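Side-chain contacts in fluorescence recovery protein (Synechocystis sp., PDB 4JDX), which destabilizes the active red form of the orange carotenoid protein, speeds its return to the orange form and increases fluorescence recovery after non-photochemical quenching: residues 36-39 / 40-43; 48-51 / 52-56; 92-95 / 96-99; 66-69 / 70-74. All coordinates share one frame; numbering follows the deposited sequence.

Contact 1. Residues 36-39 / 40-43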
ATOM      1  N   ASP A  36       4.681 -13.258   8.489  1.00 47.19           N
ATOM      2  CA  ASP A  36       5.006 -14.268   7.491  1.00 52.21           C
ATOM      3  C   ASP A  36       3.836 -14.492   6.541  1.00 56.61           C
ATOM      4  O   ASP A  36       4.017 -14.560   5.324  1.00 60.63           O
ATOM      5  CB  ASP A  36       5.400 -15.581   8.170  1.00 45.60           C
ATOM      6  CG  ASP A  36       6.771 -15.514   8.814  1.00 58.81           C
ATOM      7  OD1 ASP A  36       7.586 -14.668   8.393  1.00 70.73           O
ATOM      8  OD2 ASP A  36       7.036 -16.309   9.738  1.00 70.52           O
ATOM      9  N   GLY A  37       2.634 -14.594   7.096  1.00 50.75           N
ATOM     10  CA  GLY A  37       1.446 -14.794   6.289  1.00 52.72           C
ATOM     11  C   GLY A  37       1.181 -13.585   5.412  1.00 52.87           C
ATOM     12  O   GLY A  37       0.936 -13.715   4.214  1.00 56.30           O
ATOM     13  N   LEU A  38       1.243 -12.404   6.018  1.00 41.96           N
ATOM     14  CA  LEU A  38       1.006 -11.156   5.306  1.00 39.50           C
ATOM     15  C   LEU A  38       1.940 -11.038   4.112  1.00 57.70           C
ATOM     16  O   LEU A  38       1.508 -10.802   2.983  1.00 45.91           O
ATOM     17  CB  LEU A  38       1.228  -9.963   6.235  1.00 38.15           C
ATOM     18  CG  LEU A  38       1.095  -8.595   5.559  1.00 49.65           C
ATOM     19  CD1 LEU A  38      -0.257  -8.483   4.868  1.00 52.47           C
ATOM     20  CD2 LEU A  38       1.291  -7.469   6.566  1.00 46.58           C
ATOM     21  N   LEU A  39       3.229 -11.198   4.379  1.00 44.54           N
ATOM     22  CA  LEU A  39       4.247 -11.121   3.346  1.00 47.35           C
ATOM     23  C   LEU A  39       3.926 -12.060   2.184  1.00 50.47           C
ATOM     24  O   LEU A  39       3.993 -11.664   1.021  1.00 56.63           O
ATOM     25  CB  LEU A  39       5.609 -11.468   3.942  1.00 42.03           C
ATOM     26  CG  LEU A  39       6.804 -11.345   3.001  1.00 52.21           C
ATOM     27  CD1 LEU A  39       6.803  -9.988   2.301  1.00 60.81           C
ATOM     28  CD2 LEU A  39       8.099 -11.568   3.772  1.00 51.41           C
ATOM     29  N   ALA A  40       3.563 -13.297   2.508  1.00 49.03           N
ATOM     30  CA  ALA A  40       3.288 -14.319   1.501  1.00 48.83           C
ATOM     31  C   ALA A  40       2.130 -13.918   0.590  1.00 49.19           C
ATOM     32  O   ALA A  40       2.220 -14.045  -0.632  1.00 45.31           O
ATOM     33  CB  ALA A  40       2.991 -15.656   2.175  1.00 38.55           C
ATOM     34  N   THR A  41       1.042 -13.438   1.186  1.00 39.60           N
ATOM     35  CA  THR A  41      -0.127 -13.025   0.416  1.00 57.90           C
ATOM     36  C   THR A  41       0.217 -11.840  -0.478  1.00 44.51           C
ATOM     37  O   THR A  41      -0.079 -11.842  -1.671  1.00 45.14           O
ATOM     38  CB  THR A  41      -1.317 -12.635   1.325  1.00 60.21           C
ATOM     39  OG1 THR A  41      -0.937 -11.565   2.199  1.00 71.94           O
ATOM     40  CG2 THR A  41      -1.787 -13.827   2.143  1.00 54.57           C
ATOM     41  N   VAL A  42       0.849 -10.834   0.115  1.00 42.25           N
ATOM     42  CA  VAL A  42       1.270  -9.642  -0.610  1.00 53.76           C
ATOM     43  C   VAL A  42       2.158 -10.021  -1.785  1.00 55.99           C
ATOM     44  O   VAL A  42       1.930  -9.598  -2.919  1.00 53.09           O
ATOM     45  CB  VAL A  42       2.055  -8.688   0.314  1.00 48.00           C
ATOM     46  CG1 VAL A  42       2.756  -7.587  -0.492  1.00 51.50           C
ATOM     47  CG2 VAL A  42       1.130  -8.095   1.368  1.00 62.97           C
ATOM     48  N   GLN A  43       3.176 -10.823  -1.498  1.00 55.02           N
ATOM     49  CA  GLN A  43       4.128 -11.258  -2.508  1.00 52.54           C
ATOM     50  C   GLN A  43       3.411 -12.014  -3.619  1.00 56.37           C
ATOM     51  O   GLN A  43       3.875 -12.052  -4.760  1.00 65.19           O
ATOM     52  CB  GLN A  43       5.190 -12.156  -1.870  1.00 41.11           C
ATOM     53  CG  GLN A  43       6.614 -11.807  -2.257  1.00 57.37           C
ATOM     54  CD  GLN A  43       7.637 -12.395  -1.305  1.00 51.94           C
ATOM     55  OE1 GLN A  43       7.296 -13.163  -0.408  1.00 62.28           O
ATOM     56  NE2 GLN A  43       8.897 -12.031  -1.492  1.00 57.01           N
TER
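Leu38 O is gripped by two donors, the backbone N of Val42 and the hydroxyl of Thr41. The setting is about two turns of the long helix 17-47, where each backbone NH reaches the carbonyl four residues back. The bond from Val42 N to Leu38 O is 2.9 Å long and nearly straight, with an N-H...O angle of 173°. Thr41 OG1 donates to Leu38 O at 2.7 Å. It comes in at a bent C=O...donor angle of 122°, which leaves the main axis of the carbonyl to the amide. Its chi1 of 59° sets OG1 between its own backbone N and carbonyl carbon and swings it back over the preceding turn. The hydroxyl is thus satisfied within the helix, although Thr41 is exposed.

Val42 uses its CG2 branch against the preceding turn. Val42 CG2 lies 3.8 Å from Leu38 CD1, and the two side chains meet at a slant. Leu38 and Val42 are both buried. They pack on Phe61 and Leu62 of helix 53-70, respectively, and both pack on Leu55 of the second subunit, so this face of the helix serves the hairpin and the dimer together. Leu39 and Gln43 are matched more loosely one turn apart. Gln43 N gives a 2.8 Å bond to Leu39 O, and Gln43 NE2 makes a weak hydrogen bond to Ala46 O of the second subunit. The other end of that amide turns back along the helix, where Gln43 OE1 stands 3.9 Å from Leu39 CG.

Contact 2. Residues 48-51 / 52-56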
ATOM      1  N   GLN A  48       0.416 -11.641  -9.307  1.00 64.11           N
ATOM      2  CA  GLN A  48      -0.792 -11.968 -10.054  1.00 78.00           C
ATOM      3  C   GLN A  48      -1.418 -10.711 -10.642  1.00 75.81           C
ATOM      4  O   GLN A  48      -2.489 -10.766 -11.248  1.00 79.59           O
ATOM      5  CB  GLN A  48      -1.802 -12.669  -9.146  1.00 84.10           C
ATOM      6  CG  GLN A  48      -1.337 -14.014  -8.622  1.00 88.44           C
ATOM      7  CD  GLN A  48      -2.373 -14.685  -7.741  1.00102.05           C
ATOM      8  OE1 GLN A  48      -3.528 -14.843  -8.134  1.00108.23           O
ATOM      9  NE2 GLN A  48      -1.963 -15.078  -6.540  1.00100.67           N
ATOM     10  N   ILE A  49      -0.747  -9.578 -10.462  1.00 65.90           N
ATOM     11  CA  ILE A  49      -1.257  -8.313 -10.966  1.00 62.08           C
ATOM     12  C   ILE A  49      -1.216  -8.265 -12.484  1.00 65.50           C
ATOM     13  O   ILE A  49      -0.210  -8.605 -13.106  1.00 66.64           O
ATOM     14  CB  ILE A  49      -0.459  -7.121 -10.422  1.00 67.16           C
ATOM     15  CG1 ILE A  49      -0.687  -6.982  -8.917  1.00 65.64           C
ATOM     16  CG2 ILE A  49      -0.861  -5.842 -11.149  1.00 62.40           C
ATOM     17  CD1 ILE A  49      -0.028  -5.763  -8.303  1.00 61.56           C
ATOM     18  N   THR A  50      -2.325  -7.831 -13.069  1.00 62.67           N
ATOM     19  CA  THR A  50      -2.421  -7.644 -14.507  1.00 68.38           C
ATOM     20  C   THR A  50      -3.004  -6.267 -14.775  1.00 67.68           C
ATOM     21  O   THR A  50      -2.392  -5.435 -15.440  1.00 70.70           O
ATOM     22  CB  THR A  50      -3.328  -8.707 -15.147  1.00 69.53           C
ATOM     23  OG1 THR A  50      -4.564  -8.776 -14.423  1.00 66.65           O
ATOM     24  CG2 THR A  50      -2.653 -10.068 -15.130  1.00 63.63           C
ATOM     25  N   GLN A  51      -4.196  -6.042 -14.238  1.00 81.27           N
ATOM     26  CA  GLN A  51      -4.850  -4.747 -14.300  1.00 76.46           C
ATOM     27  C   GLN A  51      -4.223  -3.859 -13.231  1.00 75.21           C
ATOM     28  O   GLN A  51      -3.568  -4.362 -12.319  1.00 76.33           O
ATOM     29  CB  GLN A  51      -6.344  -4.929 -14.040  1.00 83.09           C
ATOM     30  CG  GLN A  51      -7.203  -3.721 -14.342  1.00 89.71           C
ATOM     31  CD  GLN A  51      -8.680  -4.009 -14.154  1.00 98.43           C
ATOM     32  OE1 GLN A  51      -9.099  -5.165 -14.138  1.00 97.75           O
ATOM     33  NE2 GLN A  51      -9.476  -2.958 -14.003  1.00103.81           N
ATOM     34  N   ILE A  52      -4.407  -2.548 -13.340  1.00 62.06           N
ATOM     35  CA  ILE A  52      -3.821  -1.634 -12.363  1.00 54.45           C
ATOM     36  C   ILE A  52      -4.639  -1.561 -11.085  1.00 56.57           C
ATOM     37  O   ILE A  52      -4.095  -1.334 -10.005  1.00 55.85           O
ATOM     38  CB  ILE A  52      -3.693  -0.208 -12.898  1.00 61.75           C
ATOM     39  CG1 ILE A  52      -2.942   0.644 -11.875  1.00 67.31           C
ATOM     40  CG2 ILE A  52      -5.068   0.388 -13.184  1.00 69.60           C
ATOM     41  CD1 ILE A  52      -2.817   2.068 -12.259  1.00 73.76           C
ATOM     42  N   ASP A  53      -5.947  -1.737 -11.208  1.00 65.39           N
ATOM     43  CA  ASP A  53      -6.814  -1.716 -10.042  1.00 70.64           C
ATOM     44  C   ASP A  53      -6.423  -2.840  -9.089  1.00 56.10           C
ATOM     45  O   ASP A  53      -6.656  -2.748  -7.888  1.00 61.13           O
ATOM     46  CB  ASP A  53      -8.281  -1.827 -10.458  1.00 74.92           C
ATOM     47  CG  ASP A  53      -8.725  -0.667 -11.328  1.00 87.92           C
ATOM     48  OD1 ASP A  53      -9.097   0.386 -10.769  1.00 89.37           O
ATOM     49  OD2 ASP A  53      -8.696  -0.806 -12.568  1.00 98.08           O
ATOM     50  N   ASP A  54      -5.812  -3.890  -9.630  1.00 58.03           N
ATOM     51  CA  ASP A  54      -5.254  -4.962  -8.813  1.00 62.69           C
ATOM     52  C   ASP A  54      -4.215  -4.387  -7.864  1.00 52.25           C
ATOM     53  O   ASP A  54      -4.076  -4.837  -6.726  1.00 55.24           O
ATOM     54  CB  ASP A  54      -4.586  -6.020  -9.694  1.00 63.30           C
ATOM     55  CG  ASP A  54      -5.578  -6.814 -10.514  1.00 64.47           C
ATOM     56  OD1 ASP A  54      -6.745  -6.932 -10.089  1.00 72.43           O
ATOM     57  OD2 ASP A  54      -5.184  -7.326 -11.582  1.00 63.30           O
ATOM     58  N   LEU A  55      -3.487  -3.388  -8.351  1.00 49.50           N
ATOM     59  CA  LEU A  55      -2.426  -2.753  -7.582  1.00 56.32           C
ATOM     60  C   LEU A  55      -3.004  -1.836  -6.507  1.00 52.26           C
ATOM     61  O   LEU A  55      -2.403  -1.650  -5.450  1.00 56.42           O
ATOM     62  CB  LEU A  55      -1.504  -1.973  -8.523  1.00 56.03           C
ATOM     63  CG  LEU A  55      -0.274  -1.282  -7.933  1.00 64.93           C
ATOM     64  CD1 LEU A  55       0.839  -1.233  -8.974  1.00 56.58           C
ATOM     65  CD2 LEU A  55      -0.628   0.120  -7.454  1.00 68.77           C
ATOM     66  N   TRP A  56      -4.178  -1.271  -6.776  1.00 54.43           N
ATOM     67  CA  TRP A  56      -4.849  -0.410  -5.807  1.00 54.72           C
ATOM     68  C   TRP A  56      -5.575  -1.245  -4.755  1.00 64.68           C
ATOM     69  O   TRP A  56      -5.672  -0.848  -3.594  1.00 64.25           O
ATOM     70  CB  TRP A  56      -5.831   0.533  -6.507  1.00 61.61           C
ATOM     71  CG  TRP A  56      -5.186   1.448  -7.520  1.00 71.27           C
ATOM     72  CD1 TRP A  56      -5.590   1.663  -8.806  1.00 74.83           C
ATOM     73  CD2 TRP A  56      -4.022   2.263  -7.327  1.00 69.02           C
ATOM     74  NE1 TRP A  56      -4.755   2.562  -9.423  1.00 76.23           N
ATOM     75  CE2 TRP A  56      -3.784   2.945  -8.537  1.00 76.36           C
ATOM     76  CE3 TRP A  56      -3.161   2.483  -6.249  1.00 67.77           C
ATOM     77  CZ2 TRP A  56      -2.720   3.829  -8.698  1.00 70.07           C
ATOM     78  CZ3 TRP A  56      -2.107   3.361  -6.412  1.00 69.07           C
ATOM     79  CH2 TRP A  56      -1.896   4.023  -7.627  1.00 74.69           C
TER
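The backbone runs extended at Ile49, bends at Thr50, is extended again at Gln51 and then enters the first turn of a helix, so that Gln51 meets Asp53 and Asp54 just ahead of it. Asp54 points its carboxylate back at the bend. Asp54 OD2 accepts the backbone N of Thr50 at 3.3 Å and the backbone N of Gln51 at 3.1 Å. The first bond is nearly straight, 168°, and uses the anti lone pair of OD2. The second reaches OD2 from above the carboxylate plane. Thr50 OG1 adds a weak bond to the same oxygen, helped by the torsion that folds OG1 back between its own N and carbonyl carbon (chi1 50°).

This is the tight link between helix 17-47 and helix 53-70, the bend of a helical hairpin. Gathering two amides on one carboxylate oxygen fixes how the link enters the second helix. It would probably also favour the charged form of Asp54.

On the outer side, Gln51 stretches past Ile52, and Gln51 NE2 donates a 2.7 Å hydrogen bond to Asp53 OD2, from the anti side but out of the carboxylate plane. The amide and carboxylate planes stand almost at right angles, 85° apart. On the buried side, Ile49 CG2 lies 4.0 Å from Asp54 CB, and Ile49 CD1 lies 4.1 Å from Leu55 CB. Ile49 and Ile52 also pack on Leu39 and Leu35 of the second subunit, respectively, while Leu55 packs on its Leu62.

Contact 3. Residues 92-95 / 96-99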
ATOM      1  N   LEU A  92      -3.336 -18.001  14.421  1.00 45.86           N
ATOM      2  CA  LEU A  92      -2.065 -17.364  14.756  1.00 43.16           C
ATOM      3  C   LEU A  92      -1.465 -17.943  16.037  1.00 58.36           C
ATOM      4  O   LEU A  92      -0.276 -17.775  16.309  1.00 48.53           O
ATOM      5  CB  LEU A  92      -2.245 -15.850  14.879  1.00 49.04           C
ATOM      6  CG  LEU A  92      -2.551 -15.147  13.551  1.00 42.76           C
ATOM      7  CD1 LEU A  92      -2.763 -13.653  13.749  1.00 48.28           C
ATOM      8  CD2 LEU A  92      -1.439 -15.406  12.543  1.00 39.74           C
ATOM      9  N   VAL A  93      -2.296 -18.621  16.821  1.00 51.69           N
ATOM     10  CA  VAL A  93      -1.809 -19.426  17.934  1.00 51.60           C
ATOM     11  C   VAL A  93      -2.545 -20.758  17.963  1.00 51.19           C
ATOM     12  O   VAL A  93      -3.694 -20.855  17.525  1.00 51.16           O
ATOM     13  CB  VAL A  93      -1.991 -18.717  19.294  1.00 45.86           C
ATOM     14  CG1 VAL A  93      -1.305 -17.356  19.282  1.00 45.10           C
ATOM     15  CG2 VAL A  93      -3.471 -18.591  19.644  1.00 48.39           C
ATOM     16  N   GLN A  94      -1.875 -21.784  18.472  1.00 54.18           N
ATOM     17  CA  GLN A  94      -2.482 -23.099  18.614  1.00 55.04           C
ATOM     18  C   GLN A  94      -2.977 -23.274  20.045  1.00 50.40           C
ATOM     19  O   GLN A  94      -2.388 -22.737  20.983  1.00 51.19           O
ATOM     20  CB  GLN A  94      -1.474 -24.191  18.243  1.00 57.95           C
ATOM     21  CG  GLN A  94      -0.983 -24.100  16.804  1.00 59.57           C
ATOM     22  CD  GLN A  94      -2.097 -24.308  15.793  1.00 77.49           C
ATOM     23  OE1 GLN A  94      -2.445 -23.400  15.037  1.00 82.76           O
ATOM     24  NE2 GLN A  94      -2.659 -25.511  15.772  1.00 86.62           N
ATOM     25  N   ALA A  95      -4.074 -24.006  20.204  1.00 51.00           N
ATOM     26  CA  ALA A  95      -4.673 -24.233  21.516  1.00 51.59           C
ATOM     27  C   ALA A  95      -3.650 -24.801  22.497  1.00 46.50           C
ATOM     28  O   ALA A  95      -3.691 -24.503  23.691  1.00 44.09           O
ATOM     29  CB  ALA A  95      -5.857 -25.176  21.389  1.00 52.29           C
ATOM     30  N   GLU A  96      -2.728 -25.607  21.983  1.00 47.56           N
ATOM     31  CA  GLU A  96      -1.733 -26.273  22.818  1.00 57.40           C
ATOM     32  C   GLU A  96      -0.766 -25.266  23.441  1.00 53.14           C
ATOM     33  O   GLU A  96      -0.090 -25.567  24.425  1.00 47.75           O
ATOM     34  CB  GLU A  96      -0.953 -27.309  21.999  1.00 59.54           C
ATOM     35  CG  GLU A  96      -1.828 -28.307  21.249  1.00 72.68           C
ATOM     36  CD  GLU A  96      -2.206 -27.823  19.860  1.00 90.76           C
ATOM     37  OE1 GLU A  96      -3.393 -27.491  19.648  1.00 92.76           O
ATOM     38  OE2 GLU A  96      -1.317 -27.772  18.983  1.00 90.21           O
ATOM     39  N   GLU A  97      -0.714 -24.067  22.868  1.00 50.78           N
ATOM     40  CA  GLU A  97       0.202 -23.027  23.329  1.00 50.78           C
ATOM     41  C   GLU A  97      -0.400 -22.194  24.462  1.00 51.15           C
ATOM     42  O   GLU A  97       0.225 -21.247  24.943  1.00 38.89           O
ATOM     43  CB  GLU A  97       0.585 -22.119  22.156  1.00 41.81           C
ATOM     44  CG  GLU A  97       1.349 -22.837  21.054  1.00 39.21           C
ATOM     45  CD  GLU A  97       1.631 -21.957  19.853  1.00 47.76           C
ATOM     46  OE1 GLU A  97       0.814 -21.059  19.560  1.00 46.62           O
ATOM     47  OE2 GLU A  97       2.676 -22.165  19.201  1.00 53.80           O
ATOM     48  N   LEU A  98      -1.606 -22.558  24.890  1.00 50.82           N
ATOM     49  CA  LEU A  98      -2.311 -21.825  25.938  1.00 54.90           C
ATOM     50  C   LEU A  98      -2.240 -22.527  27.292  1.00 46.42           C
ATOM     51  O   LEU A  98      -2.809 -22.050  28.274  1.00 50.56           O
ATOM     52  CB  LEU A  98      -3.779 -21.653  25.546  1.00 55.58           C
ATOM     53  CG  LEU A  98      -4.031 -20.857  24.266  1.00 57.71           C
ATOM     54  CD1 LEU A  98      -5.498 -20.953  23.861  1.00 60.81           C
ATOM     55  CD2 LEU A  98      -3.605 -19.407  24.456  1.00 56.98           C
ATOM     56  N   THR A  99      -1.530 -23.649  27.346  1.00 43.52           N
ATOM     57  CA  THR A  99      -1.543 -24.512  28.522  1.00 47.56           C
ATOM     58  C   THR A  99      -0.789 -23.931  29.720  1.00 45.63           C
ATOM     59  O   THR A  99      -0.785 -24.524  30.798  1.00 53.01           O
ATOM     60  CB  THR A  99      -0.944 -25.893  28.197  1.00 47.28           C
ATOM     61  OG1 THR A  99       0.427 -25.739  27.812  1.00 52.79           O
ATOM     62  CG2 THR A  99      -1.721 -26.568  27.073  1.00 39.40           C
TER
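Glu97 and Glu96 send their carboxylates back toward Gln94 in two different ways. Glu97 keeps an extended chain beyond CG, with CG beside its own backbone N (chi1 -64°), and this carries OE1 over the backbone of the preceding residues. There Glu97 OE1 accepts the backbone N of Gln94 at 3.0 Å. The N-H...O angle is close to straight at 168°, but the donor stands well above the carboxylate plane. Val93 CB lies 3.7 Å from Glu97 OE1.

Glu96 instead bends at chi2 and lies alongside Gln94, both pointing the same way. Its carboxylate is turned 71° against the Gln94 amide. The touch is between Glu96 OE2 and Gln94 CB, at 3.7 Å, while the amide nitrogen stays farther off.

The backbone answers the bond of Glu97. Glu97 N donates to Gln94 O at 2.9 Å, and Leu98 N then donates to Ala95 O at 3.1 Å. In both bonds the donor sits above the carbonyl plane. The other oxygen of Glu97, OE2, forms a salt bridge with Arg33 of helix 17-47. An alanine in place of Glu97 would probably leave the backbone N of Gln94 without this acceptor and Arg33 without its carboxylate partner.

Val93 packs on helices 17-47 and 80-89, and Leu98 on helix 103-114. The return of the Glu97 side chain to the amide three residues back is one half of a capping box; the reverse bond is the backbone one of the short 3-10 turn.

Contact 4. Residues 66-69 / 70-74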
ATOM      1  N   ARG A  66      -2.284  -3.335   7.941  1.00 45.75           N
ATOM      2  CA  ARG A  66      -1.243  -2.685   8.727  1.00 55.12           C
ATOM      3  C   ARG A  66      -1.837  -1.960   9.932  1.00 60.01           C
ATOM      4  O   ARG A  66      -1.248  -1.950  11.014  1.00 51.53           O
ATOM      5  CB  ARG A  66      -0.455  -1.699   7.866  1.00 58.80           C
ATOM      6  CG  ARG A  66       0.651  -0.998   8.627  1.00 54.51           C
ATOM      7  CD  ARG A  66       1.653  -0.343   7.697  1.00 60.49           C
ATOM      8  NE  ARG A  66       2.684   0.380   8.437  1.00 65.70           N
ATOM      9  CZ  ARG A  66       3.769   0.918   7.889  1.00 53.82           C
ATOM     10  NH1 ARG A  66       3.981   0.811   6.586  1.00 67.48           N
ATOM     11  NH2 ARG A  66       4.647   1.558   8.647  1.00 50.82           N
ATOM     12  N   HIS A  67      -3.004  -1.355   9.740  1.00 51.06           N
ATOM     13  CA  HIS A  67      -3.668  -0.629  10.815  1.00 63.79           C
ATOM     14  C   HIS A  67      -4.235  -1.610  11.834  1.00 54.17           C
ATOM     15  O   HIS A  67      -4.202  -1.362  13.038  1.00 51.56           O
ATOM     16  CB  HIS A  67      -4.789   0.254  10.264  1.00 54.39           C
ATOM     17  CG  HIS A  67      -5.457   1.097  11.307  1.00 77.51           C
ATOM     18  ND1 HIS A  67      -6.790   0.963  11.630  1.00 83.07           N
ATOM     19  CD2 HIS A  67      -4.972   2.074  12.108  1.00 85.08           C
ATOM     20  CE1 HIS A  67      -7.100   1.828  12.581  1.00 86.04           C
ATOM     21  NE2 HIS A  67      -6.014   2.513  12.888  1.00 89.31           N
ATOM     22  N   GLU A  68      -4.761  -2.720  11.330  1.00 58.45           N
ATOM     23  CA  GLU A  68      -5.281  -3.794  12.166  1.00 60.83           C
ATOM     24  C   GLU A  68      -4.191  -4.303  13.102  1.00 54.75           C
ATOM     25  O   GLU A  68      -4.386  -4.398  14.314  1.00 50.70           O
ATOM     26  CB  GLU A  68      -5.765  -4.943  11.279  1.00 61.09           C
ATOM     27  CG  GLU A  68      -6.243  -6.177  12.029  1.00 59.16           C
ATOM     28  CD  GLU A  68      -6.515  -7.346  11.104  1.00 61.20           C
ATOM     29  OE1 GLU A  68      -6.570  -7.130   9.876  1.00 66.83           O
ATOM     30  OE2 GLU A  68      -6.668  -8.480  11.601  1.00 69.61           O
ATOM     31  N   ILE A  69      -3.042  -4.616  12.517  1.00 59.82           N
ATOM     32  CA  ILE A  69      -1.919  -5.189  13.250  1.00 61.93           C
ATOM     33  C   ILE A  69      -1.340  -4.224  14.281  1.00 63.84           C
ATOM     34  O   ILE A  69      -0.942  -4.635  15.371  1.00 67.79           O
ATOM     35  CB  ILE A  69      -0.802  -5.622  12.280  1.00 59.99           C
ATOM     36  CG1 ILE A  69      -1.252  -6.854  11.490  1.00 59.42           C
ATOM     37  CG2 ILE A  69       0.499  -5.903  13.035  1.00 58.13           C
ATOM     38  CD1 ILE A  69      -0.278  -7.294  10.417  1.00 53.92           C
ATOM     39  N   ASP A  70      -1.298  -2.942  13.936  1.00 61.97           N
ATOM     40  CA  ASP A  70      -0.751  -1.927  14.828  1.00 62.59           C
ATOM     41  C   ASP A  70      -1.423  -1.964  16.199  1.00 61.24           C
ATOM     42  O   ASP A  70      -0.787  -1.680  17.215  1.00 61.85           O
ATOM     43  CB  ASP A  70      -0.914  -0.532  14.217  1.00 74.05           C
ATOM     44  CG  ASP A  70       0.054  -0.272  13.076  1.00 75.08           C
ATOM     45  OD1 ASP A  70       1.089  -0.967  12.994  1.00 76.89           O
ATOM     46  OD2 ASP A  70      -0.220   0.638  12.266  1.00 79.53           O
ATOM     47  N   GLY A  71      -2.703  -2.324  16.226  1.00 54.69           N
ATOM     48  CA  GLY A  71      -3.472  -2.295  17.458  1.00 64.41           C
ATOM     49  C   GLY A  71      -4.084  -3.629  17.848  1.00 66.45           C
ATOM     50  O   GLY A  71      -4.920  -3.689  18.749  1.00 63.56           O
ATOM     51  N   LYS A  72      -3.664  -4.703  17.185  1.00 53.06           N
ATOM     52  CA  LYS A  72      -4.259  -6.018  17.412  1.00 63.67           C
ATOM     53  C   LYS A  72      -3.766  -6.683  18.697  1.00 62.70           C
ATOM     54  O   LYS A  72      -4.528  -7.367  19.379  1.00 54.83           O
ATOM     55  CB  LYS A  72      -3.980  -6.950  16.229  1.00 59.60           C
ATOM     56  CG  LYS A  72      -4.390  -8.392  16.489  1.00 60.81           C
ATOM     57  CD  LYS A  72      -4.035  -9.303  15.331  1.00 61.02           C
ATOM     58  CE  LYS A  72      -5.142  -9.346  14.297  1.00 65.27           C
ATOM     59  NZ  LYS A  72      -4.958 -10.478  13.353  1.00 62.61           N
ATOM     60  N   TYR A  73      -2.493  -6.484  19.022  1.00 52.46           N
ATOM     61  CA  TYR A  73      -1.880  -7.176  20.151  1.00 50.13           C
ATOM     62  C   TYR A  73      -1.960  -6.356  21.432  1.00 47.30           C
ATOM     63  O   TYR A  73      -0.946  -5.927  21.980  1.00 58.50           O
ATOM     64  CB  TYR A  73      -0.435  -7.548  19.808  1.00 41.43           C
ATOM     65  CG  TYR A  73      -0.370  -8.520  18.652  1.00 51.60           C
ATOM     66  CD1 TYR A  73      -0.458  -9.889  18.866  1.00 50.38           C
ATOM     67  CD2 TYR A  73      -0.263  -8.071  17.343  1.00 43.87           C
ATOM     68  CE1 TYR A  73      -0.419 -10.782  17.815  1.00 49.60           C
ATOM     69  CE2 TYR A  73      -0.223  -8.958  16.286  1.00 46.52           C
ATOM     70  CZ  TYR A  73      -0.303 -10.313  16.529  1.00 47.08           C
ATOM     71  OH  TYR A  73      -0.265 -11.208  15.485  1.00 51.49           O
ATOM     72  N   ASP A  74      -3.187  -6.157  21.902  1.00 46.38           N
ATOM     73  CA  ASP A  74      -3.452  -5.381  23.103  1.00 50.26           C
ATOM     74  C   ASP A  74      -3.436  -6.294  24.330  1.00 57.11           C
ATOM     75  O   ASP A  74      -4.242  -7.218  24.435  1.00 53.57           O
ATOM     76  CB  ASP A  74      -4.811  -4.693  22.972  1.00 54.29           C
ATOM     77  CG  ASP A  74      -5.057  -3.671  24.056  1.00 59.87           C
ATOM     78  OD1 ASP A  74      -4.250  -3.592  25.005  1.00 63.27           O
ATOM     79  OD2 ASP A  74      -6.070  -2.947  23.964  1.00 59.89           O
TER
HETATM   80  O   HOH W   1      -0.449  -4.502  18.137  1.00 53.58           O
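Glu68 and Lys72 lie side by side at the C-terminal end of helix 53-70, where the chain leaves the helix for a loop. Glu68 OE2 forms a salt bridge with Lys72 NZ at 3.2 Å, and its hydrogen bond is weak. Lys72 gets there by bending at chi3 (-88°), after CG leaves anti to the backbone N. The amine also forms salt bridges with Glu34 and Glu90, so three carboxylates share one ammonium group. This gathering would probably keep Lys72 charged. An alanine at Glu68 would probably cost Lys72 one of its three carboxylates and the contact along its CE, leaving the end of the chain less fixed.

The close side is formed by Ile69 and Tyr73. Ile69 is buried and packs on Tyr31 and Glu34 of helix 17-47. Tyr73 packs on Ala30 of that helix, and its OH is hydrogen-bonded to Glu34. The Tyr73 ring turns an edge to the end of the helix, with Ile69 O near the ring plane. Arg66 is covered by the second subunit, where it packs on Trp56.

The exposed side, at Asp70 and Gly71, is looser. Asp70 N still reaches Arg66 O at 3.1 Å, a regular helical bond. Next, Gly71 N takes Glu68 O at 3.3 Å, only three residues back, as the helix runs out. The carboxylate of Asp70 crosses the Arg66 side chain at a slant without a salt bridge, its OD2 4.1 Å from Arg66 CG. A water links the helix end to the loop: it donates to Ile69 O at 2.8 Å and accepts from Tyr73 N at 3.0 Å.

In the fold
Along the chain the order is contact 1, contact 2, contact 4 and contact 3. Contact 1 lies on helix 17-47, contact 2 at the bend into helix 53-70, and contact 4 where that helix ends. Contacts 2 and 4 mark its two ends, with centres 26 Å apart. Contact 3 lies in the loop between helices 80-89 and 103-114, its centre 37 Å from that of contact 2. Contacts 1 and 4 meet through Leu38 and Ile69, and contacts 3 and 4 through Leu92 against Lys72 and Tyr73. Contacts 1 and 2 pack against the second subunit and contact 4 reaches it through Arg66, consistent with a dimer built on the helical hairpin; contact 3 touches no other chain.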